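Local coordinates for protein acetyl-CoA acetyltransferase (Mycobacterium smegmatis, PDB 4EGV) that is a monomeric thiolase-fold protein, of a type 1 thiolase-like subfamily, that probably has acyltransferase activity, at residues H386-A391 with A403-N408. Residues are numbered along the deposited sequence; the frame is centred on the assembly and turned at random.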
# COMPACT_ATOMS: atom_id res chain seq x y z
N HIS A 386 5.63 -7.41 5.98
CA HIS A 386 6.37 -8.42 5.28
C HIS A 386 7.46 -7.82 4.34
O HIS A 386 8.56 -8.32 4.25
CB HIS A 386 5.37 -9.31 4.52
CG HIS A 386 4.49 -10.10 5.43
ND1 HIS A 386 4.92 -11.25 6.05
CD2 HIS A 386 3.22 -9.88 5.85
CE1 HIS A 386 3.95 -11.72 6.80
NE2 HIS A 386 2.91 -10.92 6.69
N GLY A 387 7.10 -6.73 3.65
CA GLY A 387 8.00 -5.89 2.90
C GLY A 387 9.19 -5.40 3.69
O GLY A 387 10.33 -5.59 3.28
N ILE A 388 8.91 -4.77 4.83
CA ILE A 388 9.92 -4.34 5.76
C ILE A 388 10.81 -5.48 6.24
O ILE A 388 12.04 -5.34 6.31
CB ILE A 388 9.32 -3.56 6.95
CG1 ILE A 388 8.56 -2.34 6.43
CG2 ILE A 388 10.37 -3.14 7.94
CD1 ILE A 388 7.74 -1.56 7.45
N ALA A 389 10.21 -6.61 6.58
CA ALA A 389 10.99 -7.75 7.01
C ALA A 389 11.94 -8.21 5.89
O ALA A 389 13.10 -8.41 6.14
CB ALA A 389 10.13 -8.86 7.54
N GLU A 390 11.45 -8.33 4.67
CA GLU A 390 12.27 -8.75 3.54
C GLU A 390 13.39 -7.74 3.21
O GLU A 390 14.51 -8.15 2.91
CB GLU A 390 11.46 -9.03 2.27
CG GLU A 390 10.67 -10.31 2.23
CD GLU A 390 11.41 -11.57 2.71
OE1 GLU A 390 12.67 -11.60 2.77
OE2 GLU A 390 10.69 -12.55 3.03
N ALA A 391 13.04 -6.45 3.25
CA ALA A 391 14.00 -5.34 3.16
C ALA A 391 15.11 -5.44 4.15
O ALA A 391 16.25 -5.33 3.77
CB ALA A 391 13.33 -4.01 3.31
N ALA A 403 17.55 0.01 0.66
CA ALA A 403 16.21 -0.57 0.24
C ALA A 403 15.01 0.33 0.55
O ALA A 403 14.83 0.78 1.67
CB ALA A 403 15.99 -1.94 0.86
N LEU A 404 14.19 0.58 -0.45
CA LEU A 404 13.01 1.43 -0.29
C LEU A 404 11.72 0.60 -0.14
O LEU A 404 11.46 -0.33 -0.92
CB LEU A 404 12.93 2.42 -1.45
CG LEU A 404 11.91 3.54 -1.39
CD1 LEU A 404 12.45 4.76 -2.02
CD2 LEU A 404 10.60 3.15 -2.07
N VAL A 405 10.92 0.93 0.86
CA VAL A 405 9.62 0.31 1.03
C VAL A 405 8.56 1.38 0.85
O VAL A 405 8.64 2.41 1.46
CB VAL A 405 9.50 -0.39 2.44
CG1 VAL A 405 8.14 -0.96 2.68
CG2 VAL A 405 10.52 -1.48 2.58
N GLY A 406 7.55 1.14 0.02
CA GLY A 406 6.42 2.05 -0.08
C GLY A 406 5.13 1.39 0.35
O GLY A 406 4.82 0.31 -0.11
N ALA A 407 4.37 2.06 1.20
CA ALA A 407 3.15 1.49 1.80
C ALA A 407 1.92 2.31 1.50
O ALA A 407 1.83 3.43 1.92
CB ALA A 407 3.33 1.33 3.31
N ASN A 408 0.91 1.73 0.87
CA ASN A 408 -0.38 2.32 0.51
C ASN A 408 -1.57 1.74 1.32
O ASN A 408 -1.55 0.60 1.58
CB ASN A 408 -0.57 1.96 -0.95
CG ASN A 408 -1.63 2.74 -1.61
OD1 ASN A 408 -1.43 3.86 -1.94
ND2 ASN A 408 -2.75 2.14 -1.86
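Val405 meets the helix with both of its methyls, each resting on a different residue. CG1 lies 4.0 Å from Ile388 CG1, and CG2 sits 3.9 Å from Ala391 CB. The split follows from the first torsion of the valine: with CG1 anti to the backbone N (chi1 176°), CG2 is left beside that nitrogen, on the Ala403 side of the strand, where Ala391 stands. Ile388 approaches less directly, its side chain crossing that of Val405 at about a right angle and touching it through the CG1 methylene. That branch lies beside the isoleucine's own backbone N (chi1 -59°), which leaves CG2 anti to it. Gly387 adds only backbone to this face: its carbonyl O stands 4.2 Å from Val405 CG2 and accepts the helical bond from Ala391 N. One turn further along the helix, the single methyl of Ala391 also faces Ala403, with the two CB atoms 4.2 Å apart. The axes of segments 386-391 and 403-408 run almost exactly antiparallel, at 178°, with a closest approach of 8.8 Å. Such an arrangement belongs to the thiolase fold, whose alpha and beta layers alternate as alpha-beta-alpha-beta-alpha; here helix 383-397 leads, after a short connection, into strand 402-409, which lies back against it between strands 414-421 and 337-342. All the touching groups are buried and, apart from the glycine carbonyl, apolar. Leu404 points away from the helix and packs on Val417 and Ile419 of the adjoining strand. Gln119 of helix 117-130 touches both Ile388 and Val405, while Ile388 also touches Ile22 of strand 20-29 and Tyr420 of strand 414-421.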